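Local coordinates for protein phosphonopyruvate hydrolase (Variovorax sp., PDB 2HJP) that hydrolyses phosphonopyruvate to pyruvate and phosphate, cleaving its carbon–phosphorus bond with the help of a divalent metal cation such as magnesium, at residues 30-35 against 74-79. Sequence-based numbering, arbitrary orientation.
With XYS (alpha-D-xylopyranose), chain B.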
ATOM      1  N   LEU A  30      -0.296  12.210  20.613  1.00 14.88           N
ATOM      2  CA  LEU A  30      -0.612  12.411  22.015  1.00 15.70           C
ATOM      3  C   LEU A  30       0.604  12.139  22.891  1.00 15.09           C
ATOM      4  O   LEU A  30       0.788  12.830  23.897  1.00 16.70           O
ATOM      5  CB  LEU A  30      -1.799  11.555  22.436  1.00 12.37           C
ATOM      6  CG  LEU A  30      -3.113  11.981  21.746  1.00 16.40           C
ATOM      7  CD1 LEU A  30      -4.164  10.879  21.885  1.00 17.34           C
ATOM      8  CD2 LEU A  30      -3.623  13.315  22.348  1.00 14.66           C
ATOM      9  N   ALA A  31       1.398  11.124  22.540  1.00 14.81           N
ATOM     10  CA  ALA A  31       2.618  10.813  23.326  1.00 15.97           C
ATOM     11  C   ALA A  31       3.544  12.014  23.284  1.00 17.44           C
ATOM     12  O   ALA A  31       4.115  12.399  24.347  1.00 17.19           O
ATOM     13  CB  ALA A  31       3.376   9.570  22.742  1.00 14.07           C
ATOM     14  N   GLU A  32       3.691  12.631  22.096  1.00 17.05           N
ATOM     15  CA  GLU A  32       4.559  13.796  21.994  1.00 17.58           C
ATOM     16  C   GLU A  32       4.070  14.890  22.924  1.00 17.87           C
ATOM     17  O   GLU A  32       4.851  15.516  23.659  1.00 18.12           O
ATOM     18  CB  GLU A  32       4.633  14.356  20.563  1.00 19.34           C
ATOM     19  CG  GLU A  32       5.535  15.573  20.554  1.00 18.61           C
ATOM     20  CD  GLU A  32       5.861  16.112  19.160  1.00 21.15           C
ATOM     21  OE1 GLU A  32       5.618  15.478  18.145  1.00 19.56           O
ATOM     22  OE2 GLU A  32       6.412  17.214  19.085  1.00 23.79           O
ATOM     23  N   GLN A  33       2.765  15.136  22.872  1.00 18.82           N
ATOM     24  CA  GLN A  33       2.142  16.171  23.667  1.00 18.79           C
ATOM     25  C   GLN A  33       2.230  15.883  25.157  1.00 18.15           C
ATOM     26  O   GLN A  33       2.348  16.834  25.948  1.00 18.52           O
ATOM     27  CB  GLN A  33       0.677  16.393  23.215  1.00 20.51           C
ATOM     28  CG  GLN A  33       0.652  17.079  21.827  1.00 20.27           C
ATOM     29  CD  GLN A  33      -0.767  17.435  21.381  1.00 23.31           C
ATOM     30  OE1 GLN A  33      -1.727  17.075  22.047  1.00 21.52           O
ATOM     31  NE2 GLN A  33      -0.894  18.119  20.214  1.00 22.47           N
ATOM     32  N   ALA A  34       2.185  14.613  25.536  1.00 16.99           N
ATOM     33  CA  ALA A  34       2.296  14.227  26.972  1.00 18.52           C
ATOM     34  C   ALA A  34       3.748  14.452  27.472  1.00 18.69           C
ATOM     35  O   ALA A  34       3.974  14.500  28.656  1.00 19.11           O
ATOM     36  CB  ALA A  34       1.882  12.791  27.180  1.00 17.12           C
ATOM     37  N   GLY A  35       4.707  14.610  26.552  1.00 17.87           N
ATOM     38  CA  GLY A  35       6.068  14.896  26.943  1.00 17.96           C
ATOM     39  C   GLY A  35       7.043  13.749  26.837  1.00 18.41           C
ATOM     40  O   GLY A  35       8.132  13.864  27.382  1.00 17.08           O
ATOM     41  N   VAL A  74       4.974  13.544  13.984  1.00 17.06           N
ATOM     42  CA  VAL A  74       5.561  14.041  15.219  1.00 17.56           C
ATOM     43  C   VAL A  74       6.915  14.737  14.936  1.00 17.49           C
ATOM     44  O   VAL A  74       7.502  14.547  13.874  1.00 17.42           O
ATOM     45  CB  VAL A  74       5.739  12.852  16.294  1.00 15.05           C
ATOM     46  CG1 VAL A  74       4.367  12.158  16.570  1.00 12.97           C
ATOM     47  CG2 VAL A  74       6.678  11.791  15.752  1.00 12.97           C
ATOM     48  N   SER A  75       7.395  15.508  15.899  1.00 18.15           N
ATOM     49  CA  SER A  75       8.652  16.219  15.760  1.00 19.24           C
ATOM     50  C   SER A  75       9.718  15.518  16.617  1.00 19.79           C
ATOM     51  O   SER A  75      10.900  15.871  16.562  1.00 19.43           O
ATOM     52  CB  SER A  75       8.485  17.699  16.230  1.00 22.00           C
ATOM     53  OG  SER A  75       8.490  17.758  17.672  1.00 23.84           O
ATOM     54  N   ILE A  76       9.333  14.477  17.374  1.00 17.26           N
ATOM     55  CA  ILE A  76      10.301  13.812  18.238  1.00 17.98           C
ATOM     56  C   ILE A  76      10.766  12.500  17.548  1.00 16.36           C
ATOM     57  O   ILE A  76      10.080  12.028  16.649  1.00 16.28           O
ATOM     58  CB  ILE A  76       9.689  13.529  19.651  1.00 20.82           C
ATOM     59  CG1 ILE A  76       8.418  12.679  19.526  1.00 22.80           C
ATOM     60  CG2 ILE A  76       9.440  14.882  20.365  1.00 17.49           C
ATOM     61  CD1 ILE A  76       7.211  13.309  18.939  1.00 35.24           C
ATOM     62  N   PRO A  77      11.924  11.922  17.944  1.00 17.82           N
ATOM     63  CA  PRO A  77      12.436  10.679  17.327  1.00 17.74           C
ATOM     64  C   PRO A  77      11.502   9.466  17.406  1.00 16.33           C
ATOM     65  O   PRO A  77      10.830   9.229  18.425  1.00 18.01           O
ATOM     66  CB  PRO A  77      13.719  10.378  18.121  1.00 16.99           C
ATOM     67  CG  PRO A  77      14.150  11.738  18.599  1.00 18.52           C
ATOM     68  CD  PRO A  77      12.848  12.397  19.001  1.00 16.62           C
ATOM     69  N   LEU A  78      11.540   8.677  16.358  1.00 14.94           N
ATOM     70  CA  LEU A  78      10.736   7.461  16.254  1.00 14.16           C
ATOM     71  C   LEU A  78      11.750   6.312  16.250  1.00 15.11           C
ATOM     72  O   LEU A  78      12.709   6.326  15.450  1.00 14.80           O
ATOM     73  CB  LEU A  78       9.971   7.444  14.904  1.00 14.06           C
ATOM     74  CG  LEU A  78       9.366   6.084  14.543  1.00 17.38           C
ATOM     75  CD1 LEU A  78       8.394   5.645  15.642  1.00 15.43           C
ATOM     76  CD2 LEU A  78       8.639   6.220  13.130  1.00 15.82           C
ATOM     77  N   ILE A  79      11.536   5.350  17.140  1.00 15.16           N
ATOM     78  CA  ILE A  79      12.340   4.162  17.252  1.00 15.28           C
ATOM     79  C   ILE A  79      11.415   3.104  16.646  1.00 17.23           C
ATOM     80  O   ILE A  79      10.338   2.823  17.218  1.00 16.99           O
ATOM     81  CB  ILE A  79      12.576   3.818  18.718  1.00 16.52           C
ATOM     82  CG1 ILE A  79      13.271   4.977  19.434  1.00 16.82           C
ATOM     83  CG2 ILE A  79      13.345   2.482  18.808  1.00 12.59           C
ATOM     84  CD1 ILE A  79      12.355   6.127  19.832  1.00 30.41           C
TER
HETATM   85  C1  XYS B 293       4.594  19.977  17.292  1.00 58.72           C
HETATM   86  C2  XYS B 293       4.320  20.793  15.996  1.00 58.54           C
HETATM   87  C3  XYS B 293       5.570  20.661  15.070  1.00 58.01           C
HETATM   88  C4  XYS B 293       6.900  21.076  15.791  1.00 57.29           C
HETATM   89  C5  XYS B 293       7.028  20.640  17.265  1.00 57.39           C
HETATM   90  O1  XYS B 293       4.752  18.548  17.117  1.00 58.76           O
HETATM   91  O2  XYS B 293       3.184  20.242  15.326  1.00 60.27           O
HETATM   92  O3  XYS B 293       5.378  21.422  13.844  1.00 56.90           O
HETATM   93  O4  XYS B 293       8.119  20.860  15.048  1.00 55.84           O
HETATM   94  O5  XYS B 293       5.725  20.511  18.004  1.00 58.76           O
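Glu-32 reaches from helix 25-34 to Ser-75 and Ile-76 in the loop entering strand 78-81, so that in this TIM barrel the helix between strands 17-21 and 38-41 is joined to the approach to the strand beside 38-41. Glu-32 illustrates how one carboxylate can tie a loop to a helix, a grip that is certain for OE2 and less sure for OE1. With CG anti to the backbone N (chi1 179°) and the chain extended beyond it, the carboxylate stands well clear of its helix. There OE2 of Glu-32 accepts a hydrogen bond from OG of Ser-75 at 2.6 Å, met from above the carboxylate plane, 36° out of it. The other oxygen, OE1, takes the backbone N-H of Ser-75, although its modelled position is less sure. The buried Val-74 packs on Ile-39 of strand 38-41, while the CG2 methyl of Ile-76, 4.0 Å from CG of Glu-32, meets the aliphatic stem where the two chains cross at a slant. Were Glu-32 an alanine, the hydroxyl and N-H of Ser-75 would probably be left without their acceptors. A bound xylopyranose shares the carboxylate: its O1 donates a hydrogen bond to OE2 of Glu-32 at 2.9 Å.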